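Local coordinates for EscD/YscD/HrpQ family type III secretion system inner membrane ring protein (Pseudomonas aeruginosa, PDB 6UID) that forms part of the type III secretion inner membrane ring, its cytoplasmic domain probably meeting the sorting platform at the base of the injectisome, at residues A46-L51 and G91-T96; L82-G87 and W95-P100. All coordinates share one frame; numbering follows the deposited sequence.

Both interactions use strand 93-98 of a fold built from two beta sheets, as in the FHA domains to which this cytoplasmic domain is related. Interaction 1 faces inward: 91-96 packs across the core on 46-51, which belongs to the other sheet. Interaction 2 lies further along the same strand, where 95-100 meets the loop 82-87 that leads into strand 88-90. The two centres are about 13 Å apart, and Trp95 and Thr96 belong to both. Along the chain 46-51 comes first, then 82-87, and both contacts end on the last strand. That strand thus joins sheet to sheet and also holds the loop before its own neighbour.

Interaction 1: A46-L51 and G91-T96; sequences AVHLVL and GPLRWT. Unlike the reference sequence in segment 91-96: Thr96 (reference Ala).
Leu49 and Trp95 meet in the middle of this buried contact. The CD2 methyl of Leu49 lies 3.5 Å from NE1 of the Trp95 indole, and the same methyl also touches Leu93, CD2 to CD2 at 3.9 Å. Leu49 thus fits between two side chains of the other strand. Leu51 and Trp95 approach each other from opposite directions, and CD1 of Leu51 ends 3.8 Å from CH2 at the far end of the indole. The Trp95 CG sits between its own backbone N and carbonyl carbon (chi1 63°), and the indole extends toward both leucines. At the other end His48 closes the row. Its CE1 is 4.1 Å from CD of Pro92, and its CD2 is 4.2 Å from CB of Leu93.

No hydrogen bond joins the two segments; the contact is van der Waals packing. The imidazole is nevertheless held at both nitrogens, NE2 by the carbonyl oxygen of Cys90 and ND1 by the backbone N of Ala45. These bonds fix its ring rotation beside the proline. A classic beta bulge, with His48 and Leu49 both facing Leu28, sits where strand 49-54 begins.

The short strand segments 49-51 and 93-96 run 19° from parallel, with axes 11.6 Å apart. This is face-to-face packing of two sheets in a beta sandwich, as in FHA domains. Leu60 and Val58 of strand 57-63 flank Leu49 and Leu51, while Ile7 and Phe9 of strand 5-9 and Gln88 of strand 88-90 border Trp95.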
# COMPACT_ATOMS: atom_id res chain seq x y z
N ALA A 46 11.77 4.96 6.99
CA ALA A 46 11.37 4.96 8.40
C ALA A 46 9.86 5.13 8.55
O ALA A 46 9.19 4.37 9.27
CB ALA A 46 12.11 6.06 9.14
N VAL A 47 9.30 6.12 7.84
CA VAL A 47 7.87 6.23 7.58
C VAL A 47 7.70 6.20 6.07
O VAL A 47 8.07 7.16 5.37
CB VAL A 47 7.23 7.47 8.21
CG1 VAL A 47 5.74 7.53 7.90
CG2 VAL A 47 7.45 7.47 9.72
N HIS A 48 7.17 5.10 5.57
CA HIS A 48 7.07 4.86 4.14
C HIS A 48 5.74 5.30 3.55
O HIS A 48 5.70 5.77 2.40
CB HIS A 48 7.26 3.35 3.91
CG HIS A 48 7.57 3.00 2.49
ND1 HIS A 48 8.83 3.15 1.95
CD2 HIS A 48 6.79 2.52 1.51
CE1 HIS A 48 8.80 2.80 0.68
NE2 HIS A 48 7.58 2.40 0.39
N LEU A 49 4.65 5.12 4.29
CA LEU A 49 3.31 5.38 3.82
C LEU A 49 2.44 5.72 5.03
O LEU A 49 2.60 5.10 6.08
CB LEU A 49 2.78 4.13 3.11
CG LEU A 49 1.38 4.19 2.50
CD1 LEU A 49 1.33 5.24 1.42
CD2 LEU A 49 1.00 2.82 1.95
N VAL A 50 1.57 6.72 4.90
CA VAL A 50 0.65 7.11 5.95
C VAL A 50 -0.74 7.13 5.36
O VAL A 50 -0.98 7.79 4.33
CB VAL A 50 0.99 8.48 6.55
CG1 VAL A 50 0.09 8.77 7.73
CG2 VAL A 50 2.42 8.53 7.00
N LEU A 51 -1.65 6.43 6.02
CA LEU A 51 -3.06 6.36 5.67
C LEU A 51 -3.92 6.90 6.80
O LEU A 51 -3.53 6.91 7.97
CB LEU A 51 -3.47 4.89 5.48
CG LEU A 51 -2.59 4.08 4.53
CD1 LEU A 51 -3.00 2.62 4.60
CD2 LEU A 51 -2.69 4.62 3.12
N GLY A 91 6.65 1.96 -4.12
CA GLY A 91 7.97 1.39 -4.26
C GLY A 91 7.96 -0.10 -3.97
O GLY A 91 7.15 -0.84 -4.54
N PRO A 92 8.82 -0.57 -3.06
CA PRO A 92 8.85 -2.01 -2.78
C PRO A 92 7.58 -2.54 -2.17
O PRO A 92 7.33 -3.75 -2.25
CB PRO A 92 10.04 -2.16 -1.81
CG PRO A 92 10.30 -0.81 -1.29
CD PRO A 92 9.81 0.19 -2.28
N LEU A 93 6.77 -1.70 -1.54
CA LEU A 93 5.61 -2.20 -0.81
C LEU A 93 4.46 -2.51 -1.76
O LEU A 93 4.09 -1.67 -2.61
CB LEU A 93 5.15 -1.14 0.19
CG LEU A 93 3.88 -1.45 0.97
CD1 LEU A 93 4.10 -2.62 1.89
CD2 LEU A 93 3.46 -0.22 1.73
N ARG A 94 3.89 -3.71 -1.63
CA ARG A 94 2.68 -4.10 -2.34
C ARG A 94 1.65 -4.55 -1.31
O ARG A 94 1.96 -5.36 -0.42
CB ARG A 94 2.94 -5.22 -3.34
CG ARG A 94 4.04 -4.89 -4.35
CD ARG A 94 3.68 -5.26 -5.80
NE ARG A 94 3.66 -6.69 -6.07
CZ ARG A 94 3.50 -7.23 -7.28
NH1 ARG A 94 3.51 -8.55 -7.41
NH2 ARG A 94 3.32 -6.45 -8.37
N TRP A 95 0.44 -4.02 -1.41
CA TRP A 95 -0.57 -4.30 -0.40
C TRP A 95 -1.96 -4.14 -0.99
O TRP A 95 -2.14 -3.57 -2.06
CB TRP A 95 -0.41 -3.37 0.81
CG TRP A 95 -0.60 -1.89 0.53
CD1 TRP A 95 0.30 -1.04 -0.05
CD2 TRP A 95 -1.73 -1.10 0.88
NE1 TRP A 95 -0.22 0.22 -0.09
CE2 TRP A 95 -1.46 0.22 0.48
CE3 TRP A 95 -2.96 -1.38 1.49
CZ2 TRP A 95 -2.37 1.26 0.67
CZ3 TRP A 95 -3.86 -0.35 1.69
CH2 TRP A 95 -3.58 0.96 1.26
N THR A 96 -2.96 -4.66 -0.27
CA THR A 96 -4.34 -4.36 -0.57
C THR A 96 -5.12 -4.34 0.73
O THR A 96 -4.62 -4.76 1.79
CB THR A 96 -4.94 -5.37 -1.54
OG1 THR A 96 -6.14 -4.79 -2.09
CG2 THR A 96 -5.23 -6.67 -0.83

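Interaction 2: L82-G87 and W95-P100. Unlike the reference sequence in segment 95-100: Thr96 (reference Ala).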
# COMPACT_ATOMS: atom_id res chain seq x y z
N LEU A 82 -8.75 5.31 -1.53
CA LEU A 82 -8.26 4.10 -2.18
C LEU A 82 -9.37 3.06 -2.25
O LEU A 82 -10.31 3.08 -1.45
CB LEU A 82 -7.04 3.59 -1.45
CG LEU A 82 -5.85 4.54 -1.43
CD1 LEU A 82 -4.71 3.89 -0.64
CD2 LEU A 82 -5.40 4.96 -2.82
N GLN A 83 -9.28 2.18 -3.24
CA GLN A 83 -10.31 1.19 -3.51
C GLN A 83 -9.97 -0.18 -2.93
O GLN A 83 -8.88 -0.71 -3.16
CB GLN A 83 -10.60 1.08 -5.01
CG GLN A 83 -11.51 2.23 -5.52
CD GLN A 83 -12.78 2.42 -4.68
OE1 GLN A 83 -13.07 3.53 -4.22
NE2 GLN A 83 -13.54 1.34 -4.47
N ALA A 84 -10.92 -0.76 -2.22
CA ALA A 84 -10.72 -2.09 -1.66
C ALA A 84 -10.44 -3.09 -2.77
O ALA A 84 -11.07 -3.09 -3.84
CB ALA A 84 -11.96 -2.51 -0.87
N LEU A 85 -9.45 -3.95 -2.50
CA LEU A 85 -9.02 -5.06 -3.34
C LEU A 85 -8.32 -4.63 -4.61
O LEU A 85 -7.91 -5.48 -5.39
CB LEU A 85 -10.13 -6.08 -3.62
CG LEU A 85 -10.63 -6.79 -2.37
CD1 LEU A 85 -11.65 -7.83 -2.76
CD2 LEU A 85 -9.52 -7.47 -1.59
N ALA A 86 -8.11 -3.33 -4.82
CA ALA A 86 -7.22 -2.91 -5.89
C ALA A 86 -5.77 -3.10 -5.44
O ALA A 86 -5.46 -3.11 -4.25
CB ALA A 86 -7.48 -1.45 -6.23
N GLY A 87 -4.87 -3.29 -6.40
CA GLY A 87 -3.46 -3.46 -6.06
C GLY A 87 -2.76 -2.17 -5.74
O GLY A 87 -2.61 -1.30 -6.61
N TRP A 95 0.44 -4.02 -1.41
CA TRP A 95 -0.57 -4.30 -0.40
C TRP A 95 -1.96 -4.14 -0.99
O TRP A 95 -2.14 -3.57 -2.06
CB TRP A 95 -0.41 -3.37 0.81
CG TRP A 95 -0.60 -1.89 0.53
CD1 TRP A 95 0.30 -1.04 -0.05
CD2 TRP A 95 -1.73 -1.10 0.88
NE1 TRP A 95 -0.22 0.22 -0.09
CE2 TRP A 95 -1.46 0.22 0.48
CE3 TRP A 95 -2.96 -1.38 1.49
CZ2 TRP A 95 -2.37 1.26 0.67
CZ3 TRP A 95 -3.86 -0.35 1.69
CH2 TRP A 95 -3.58 0.96 1.26
N THR A 96 -2.96 -4.66 -0.27
CA THR A 96 -4.34 -4.36 -0.57
C THR A 96 -5.12 -4.34 0.73
O THR A 96 -4.62 -4.76 1.79
CB THR A 96 -4.94 -5.37 -1.54
OG1 THR A 96 -6.14 -4.79 -2.09
CG2 THR A 96 -5.23 -6.67 -0.83
N PHE A 97 -6.35 -3.88 0.68
CA PHE A 97 -7.20 -3.86 1.85
C PHE A 97 -8.61 -4.26 1.46
O PHE A 97 -9.00 -4.15 0.29
CB PHE A 97 -7.18 -2.49 2.57
CG PHE A 97 -7.99 -1.42 1.87
CD1 PHE A 97 -7.44 -0.74 0.81
CD2 PHE A 97 -9.27 -1.14 2.29
CE1 PHE A 97 -8.21 0.25 0.16
CE2 PHE A 97 -10.03 -0.18 1.65
CZ PHE A 97 -9.49 0.51 0.60
N CYS A 98 -9.40 -4.68 2.44
CA CYS A 98 -10.81 -4.93 2.22
C CYS A 98 -11.58 -4.98 3.52
O CYS A 98 -11.02 -4.90 4.62
CB CYS A 98 -11.05 -6.19 1.39
SG CYS A 98 -10.64 -7.73 2.22
N ASP A 99 -12.90 -5.09 3.39
CA ASP A 99 -13.78 -5.17 4.54
C ASP A 99 -13.58 -6.49 5.26
O ASP A 99 -13.22 -7.50 4.64
CB ASP A 99 -15.23 -5.02 4.07
CG ASP A 99 -16.23 -5.40 5.13
OD1 ASP A 99 -16.65 -4.52 5.91
OD2 ASP A 99 -16.62 -6.59 5.18
N PRO A 100 -13.82 -6.56 6.57
CA PRO A 100 -13.60 -7.82 7.29
C PRO A 100 -14.44 -8.98 6.80
O PRO A 100 -14.04 -10.13 7.01
CB PRO A 100 -13.92 -7.45 8.75
CG PRO A 100 -13.66 -6.00 8.82
CD PRO A 100 -14.08 -5.44 7.49
O HOH W 1 -6.78 -2.18 -1.89
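Loop 82-87 makes a type II beta turn from Gln83 to Ala86 against strand 93-98, and one backbone bond joins them, Leu85 N to Phe97 O at 2.8 Å. The turn is closed by Ala86 N bonding to Gln83 O. Within the FHA-like sandwich it precedes strand 88-90, which pairs with strand 93-98.

The Phe97 ring lies under the turn. Ala84 CA stands over one face, 3.9 Å from the ring centroid, in a CH-pi contact. Leu82 O approaches the ring edge, 3.4 Å from CZ. Phe97 CG lies between its backbone N and carbonyl carbon (chi1 76°), which places the ring beside the loop. Trp5 meets the same ring edge-to-face.

Leu82 turns its CD1 to CH2 of Trp95, 3.7 Å away, the two side chains crossing at about a right angle. Leu85 packs on Cys98, CD2 to CB at 3.6 Å.

Thr96, which is Ala in the reference sequence, directs OG1 at the turn, 2.8 Å from Ala86 O. One water bridges loop and strand, donating to Gln83 O at 2.9 Å and to Thr96 OG1 at 2.7 Å.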